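Local atomic coordinates of Bd3460 (Bdellovibrio bacteriovorus, PDB entry 5CEC), a protein that probably protects the predator from its own cell-wall endopeptidase Bd3459 by binding it as an ankyrin-repeat immunity protein. Residues G131-M136 and I157-T162; L163-L168 and L192-G197. All blocks are in the same frame, centred on the assembly; numbering follows the deposited sequence.

Contact 1. Residues G131-M136 and I157-T162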
loop_
_atom_site.group_PDB
_atom_site.type_symbol
_atom_site.label_atom_id
_atom_site.label_comp_id
_atom_site.label_asym_id
_atom_site.label_seq_id
_atom_site.Cartn_x
_atom_site.Cartn_y
_atom_site.Cartn_z
ATOM N N GLY B 131 -19.635 7.553 17.493
ATOM C CA GLY B 131 -19.145 6.833 18.671
ATOM C C GLY B 131 -19.178 5.322 18.470
ATOM O O GLY B 131 -19.536 4.560 19.370
ATOM N N ASP B 132 -18.810 4.874 17.280
ATOM C CA ASP B 132 -18.737 3.452 16.983
ATOM C C ASP B 132 -17.822 2.752 17.993
ATOM O O ASP B 132 -16.771 3.285 18.393
ATOM C CB ASP B 132 -18.172 3.202 15.598
ATOM C CG ASP B 132 -19.166 3.401 14.469
ATOM O OD1 ASP B 132 -20.375 3.552 14.725
ATOM O OD2 ASP B 132 -18.673 3.331 13.316
ATOM N N THR B 133 -18.265 1.578 18.416
ATOM C CA THR B 133 -17.393 0.727 19.210
ATOM C C THR B 133 -16.269 0.168 18.353
ATOM O O THR B 133 -16.404 0.037 17.134
ATOM C CB THR B 133 -18.127 -0.440 19.873
ATOM O OG1 THR B 133 -18.630 -1.304 18.848
ATOM C CG2 THR B 133 -19.260 0.055 20.756
ATOM N N LEU B 134 -15.165 -0.173 18.990
ATOM C CA LEU B 134 -14.080 -0.906 18.312
ATOM C C LEU B 134 -14.622 -2.159 17.610
ATOM O O LEU B 134 -14.245 -2.466 16.464
ATOM C CB LEU B 134 -12.996 -1.310 19.301
ATOM C CG LEU B 134 -11.711 -1.845 18.694
ATOM C CD1 LEU B 134 -10.876 -0.677 18.163
ATOM C CD2 LEU B 134 -10.914 -2.630 19.717
ATOM N N PHE B 135 -15.480 -2.890 18.318
ATOM C CA PHE B 135 -16.074 -4.100 17.743
ATOM C C PHE B 135 -16.791 -3.802 16.436
ATOM O O PHE B 135 -16.624 -4.535 15.460
ATOM C CB PHE B 135 -17.058 -4.798 18.702
ATOM C CG PHE B 135 -17.720 -5.961 18.044
ATOM C CD1 PHE B 135 -17.006 -7.105 17.771
ATOM C CD2 PHE B 135 -19.035 -5.867 17.615
ATOM C CE1 PHE B 135 -17.586 -8.151 17.062
ATOM C CE2 PHE B 135 -19.616 -6.874 16.890
ATOM C CZ PHE B 135 -18.897 -8.033 16.625
ATOM N N MET B 136 -17.605 -2.749 16.421
ATOM C CA MET B 136 -18.321 -2.397 15.199
ATOM C C MET B 136 -17.409 -2.155 14.018
ATOM O O MET B 136 -17.674 -2.602 12.915
ATOM C CB MET B 136 -19.204 -1.161 15.423
ATOM C CG MET B 136 -20.405 -1.465 16.244
ATOM S SD MET B 136 -21.301 0.009 16.762
ATOM C CE MET B 136 -22.023 0.550 15.221
ATOM N N ILE B 157 -21.051 -7.633 21.269
ATOM C CA ILE B 157 -21.895 -7.880 20.103
ATOM C C ILE B 157 -23.089 -6.952 20.032
ATOM O O ILE B 157 -23.461 -6.519 18.917
ATOM C CB ILE B 157 -22.285 -9.379 20.015
ATOM C CG1 ILE B 157 -23.039 -9.695 18.726
ATOM C CG2 ILE B 157 -23.124 -9.824 21.204
ATOM C CD1 ILE B 157 -22.267 -9.454 17.461
ATOM N N ASN B 158 -23.679 -6.628 21.179
ATOM C CA ASN B 158 -24.861 -5.772 21.227
ATOM C C ASN B 158 -24.659 -4.423 21.902
ATOM O O ASN B 158 -25.634 -3.740 22.205
ATOM C CB ASN B 158 -26.045 -6.510 21.852
ATOM C CG ASN B 158 -26.509 -7.647 20.989
ATOM O OD1 ASN B 158 -26.792 -7.448 19.806
ATOM N ND2 ASN B 158 -26.585 -8.834 21.563
ATOM N N LYS B 159 -23.410 -4.004 22.057
ATOM C CA LYS B 159 -23.139 -2.688 22.624
ATOM C C LYS B 159 -23.362 -1.627 21.571
ATOM O O LYS B 159 -22.714 -1.622 20.534
ATOM C CB LYS B 159 -21.731 -2.586 23.217
ATOM C CG LYS B 159 -21.464 -1.214 23.806
ATOM C CD LYS B 159 -20.159 -1.093 24.573
ATOM C CE LYS B 159 -19.869 0.341 24.976
ATOM N NZ LYS B 159 -18.930 0.436 26.119
ATOM N N ALA B 160 -24.265 -0.709 21.862
ATOM C CA ALA B 160 -24.642 0.298 20.878
ATOM C C ALA B 160 -23.731 1.490 20.942
ATOM O O ALA B 160 -23.168 1.826 21.989
ATOM C CB ALA B 160 -26.089 0.731 21.059
ATOM N N ASN B 161 -23.616 2.145 19.783
ATOM C CA ASN B 161 -22.931 3.421 19.655
ATOM C C ASN B 161 -23.785 4.573 20.130
ATOM O O ASN B 161 -24.871 4.362 20.688
ATOM C CB ASN B 161 -22.388 3.619 18.227
ATOM C CG ASN B 161 -23.460 3.943 17.192
ATOM O OD1 ASN B 161 -24.632 4.173 17.502
ATOM N ND2 ASN B 161 -23.033 3.995 15.943
ATOM N N THR B 162 -23.277 5.793 19.956
ATOM C CA THR B 162 -23.957 6.961 20.463
ATOM C C THR B 162 -25.309 7.185 19.838
ATOM O O THR B 162 -26.174 7.794 20.457
ATOM C CB THR B 162 -23.090 8.204 20.250
ATOM O OG1 THR B 162 -21.856 7.995 20.926
ATOM C CG2 THR B 162 -23.784 9.494 20.718
HETATM O O HOH W 1 -20.322 5.531 21.868
HETATM O O HOH W 2 -20.572 -2.959 19.663
#
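With chi1 at 74°, CG of Asn161 sits between its backbone N and carbonyl carbon, while chi1 of -79° swings the carboxylate of Asp132 beside its own backbone N; the two flat groups thus run side by side between successive beta-hairpin loops of the ankyrin stack. Their planes lie only 6° apart, and Asn161 ND2 donates to Asp132 OD1 over 3.0 Å. An amide suits this place because both its ends are used: Asn161 OD1 accepts from Glu165 N in its own loop. The other carboxylate oxygen, Asp132 OD2, forms a salt bridge with Arg137. Gly131, at positive phi, has no CB to collide with Thr162 OG1. Thr133, the N-cap of helix 134-141, accepts from Met136 N through OG1, and a water links that hydroxyl to Lys159 O. The methyl of Thr133 meets the aliphatic part of Lys159, whose ammonium reaches Asp123. Deeper in, Phe135 packs against helix 143-152 and touches Ile157, Phe135 CE2 to Ile157 CD1 at 3.7 Å. Met136, bent at chi3, crosses Asn161 at about a right angle and brings CE within 3.7 Å of Asn161 ND2.

Contact 2. Residues L163-L168 and L192-G197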
loop_
_atom_site.group_PDB
_atom_site.type_symbol
_atom_site.label_atom_id
_atom_site.label_comp_id
_atom_site.label_asym_id
_atom_site.label_seq_id
_atom_site.Cartn_x
_atom_site.Cartn_y
_atom_site.Cartn_z
ATOM N N LEU B 163 -25.472 6.699 18.610
ATOM C CA LEU B 163 -26.720 6.795 17.861
ATOM C C LEU B 163 -27.671 5.613 18.093
ATOM O O LEU B 163 -28.711 5.522 17.471
ATOM C CB LEU B 163 -26.400 6.963 16.374
ATOM C CG LEU B 163 -25.431 8.112 16.036
ATOM C CD1 LEU B 163 -25.203 8.212 14.532
ATOM C CD2 LEU B 163 -25.940 9.428 16.602
ATOM N N GLY B 164 -27.315 4.721 18.998
ATOM C CA GLY B 164 -28.117 3.566 19.317
ATOM C C GLY B 164 -27.973 2.398 18.381
ATOM O O GLY B 164 -28.853 1.548 18.366
ATOM N N GLU B 165 -26.892 2.370 17.597
ATOM C CA GLU B 165 -26.712 1.323 16.597
ATOM C C GLU B 165 -25.607 0.373 17.002
ATOM O O GLU B 165 -24.583 0.783 17.552
ATOM C CB GLU B 165 -26.382 1.967 15.236
ATOM C CG GLU B 165 -27.570 2.732 14.692
ATOM C CD GLU B 165 -27.430 3.192 13.251
ATOM O OE1 GLU B 165 -26.326 3.068 12.665
ATOM O OE2 GLU B 165 -28.430 3.703 12.712
ATOM N N THR B 166 -25.826 -0.907 16.713
ATOM C CA THR B 166 -24.838 -1.964 16.836
ATOM C C THR B 166 -24.279 -2.317 15.465
ATOM O O THR B 166 -24.675 -1.766 14.423
ATOM C CB THR B 166 -25.503 -3.190 17.456
ATOM O OG1 THR B 166 -26.558 -3.590 16.582
ATOM C CG2 THR B 166 -26.062 -2.866 18.828
ATOM N N ALA B 167 -23.332 -3.240 15.460
ATOM C CA ALA B 167 -22.722 -3.728 14.206
ATOM C C ALA B 167 -23.731 -4.222 13.203
ATOM O O ALA B 167 -23.536 -4.059 12.001
ATOM C CB ALA B 167 -21.711 -4.814 14.502
ATOM N N LEU B 168 -24.820 -4.821 13.692
ATOM C CA LEU B 168 -25.876 -5.283 12.788
ATOM C C LEU B 168 -26.385 -4.169 11.885
ATOM O O LEU B 168 -26.705 -4.418 10.729
ATOM C CB LEU B 168 -27.018 -5.917 13.587
ATOM C CG LEU B 168 -28.027 -6.700 12.739
ATOM C CD1 LEU B 168 -27.415 -7.989 12.203
ATOM C CD2 LEU B 168 -29.232 -7.069 13.571
ATOM N N LEU B 192 -33.381 -4.694 18.228
ATOM C CA LEU B 192 -32.966 -3.391 18.746
ATOM C C LEU B 192 -33.416 -2.281 17.815
ATOM O O LEU B 192 -33.458 -2.449 16.597
ATOM C CB LEU B 192 -31.451 -3.331 18.928
ATOM C CG LEU B 192 -30.887 -4.357 19.915
ATOM C CD1 LEU B 192 -29.372 -4.328 19.947
ATOM C CD2 LEU B 192 -31.422 -4.071 21.312
ATOM N N LYS B 193 -33.709 -1.137 18.401
ATOM C CA LYS B 193 -33.981 0.065 17.641
ATOM C C LYS B 193 -32.958 1.134 18.002
ATOM O O LYS B 193 -32.558 1.259 19.161
ATOM C CB LYS B 193 -35.379 0.557 17.981
ATOM C CG LYS B 193 -36.478 -0.317 17.400
ATOM C CD LYS B 193 -37.857 0.202 17.732
ATOM C CE LYS B 193 -38.897 -0.603 16.971
ATOM N NZ LYS B 193 -40.274 -0.136 17.259
ATOM N N ASN B 194 -32.534 1.906 17.003
ATOM C CA ASN B 194 -31.646 3.028 17.222
ATOM C C ASN B 194 -32.411 4.218 17.780
ATOM O O ASN B 194 -33.615 4.137 18.055
ATOM C CB ASN B 194 -30.847 3.362 15.943
ATOM C CG ASN B 194 -31.700 3.944 14.837
ATOM O OD1 ASN B 194 -32.837 4.351 15.056
ATOM N ND2 ASN B 194 -31.142 3.985 13.635
ATOM N N LYS B 195 -31.693 5.326 17.972
ATOM C CA LYS B 195 -32.292 6.502 18.595
ATOM C C LYS B 195 -33.321 7.232 17.696
ATOM O O LYS B 195 -34.100 8.061 18.199
ATOM C CB LYS B 195 -31.208 7.445 19.147
ATOM C CG LYS B 195 -30.588 6.912 20.431
ATOM C CD LYS B 195 -29.382 7.673 20.938
ATOM C CE LYS B 195 -28.866 7.029 22.225
ATOM N NZ LYS B 195 -27.669 7.765 22.767
ATOM N N LYS B 196 -33.345 6.892 16.401
ATOM C CA LYS B 196 -34.386 7.318 15.460
ATOM C C LYS B 196 -35.589 6.371 15.433
ATOM O O LYS B 196 -36.543 6.617 14.709
ATOM C CB LYS B 196 -33.840 7.468 14.037
ATOM C CG LYS B 196 -32.813 8.574 13.818
ATOM C CD LYS B 196 -32.451 8.532 12.346
ATOM C CE LYS B 196 -31.324 9.455 11.964
ATOM N NZ LYS B 196 -30.970 9.179 10.540
ATOM N N GLY B 197 -35.546 5.297 16.220
ATOM C CA GLY B 197 -36.602 4.291 16.228
ATOM C C GLY B 197 -36.540 3.260 15.118
ATOM O O GLY B 197 -37.508 2.541 14.881
HETATM O O HOH W 3 -30.057 6.894 15.460
HETATM O O HOH W 4 -30.186 -0.092 20.124
#
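Asn194 and Glu165 lie side by side across two neighbouring hairpin loops of the ankyrin stack, their amide and carboxylate planes only 8° apart. Asn194 ND2 donates to Glu165 OE2 at 2.9 Å, nearly within the amide plane and on the anti lone pair of the oxygen. Nearer the backbone, the aliphatic parts also meet, Glu165 CG lying 3.6 Å from Asn194 CB. The backbones add a second link where Lys195 N donates to Leu163 O at 3.0 Å, an almost straight bond at hydrogen (169°). Gly164 makes this close approach possible: its CA is 4.1 Å from CA of Asn194, and a CB there would run into Lys195 N. Its carbonyl receives a CA-H...O contact from Asn194 and shares a water with Lys193 O. Farther along, the methyl CG2 of Thr166, the residue just before helix 167-174, touches CD1 of Leu192, an apolar contact beside the start of the helix.

The next shell sets these groups in place. Arg173 forms a salt bridge with Glu165 OE1 and so holds the carboxylate from its other oxygen; the arginine would probably also stabilise the negative charge. Asn194 opens a type I turn closed by Gly197 N to Asn194 O, and its OD1 accepts from Gln198 N. The extended side chain of Lys195 passes over the Leu163-Gly164 peptide, Lys195 CD lying 3.9 Å from Leu163 C, before NZ bonds to Thr162 O.

Overall arrangement
Contacts 1 and 2 follow one another along the chain, their centres about 10 Å apart, and both belong to the ankyrin-repeat stack. They are successive joints: the loop leading into helix 167-174 supplies residues 157-162 to contact 1 and residues 163-168 to contact 2, facing the preceding loop with the first and the following loop with the second. The joints also touch directly, for Met136 packs on Glu165 and Ala167, and the backbone of Asn158 meets the methyl of Thr166. An asparagine-carboxylate pair occurs in both contacts, so these three loops are tied in series within the elongated repeat array, with no contact to Bd3459 at either joint.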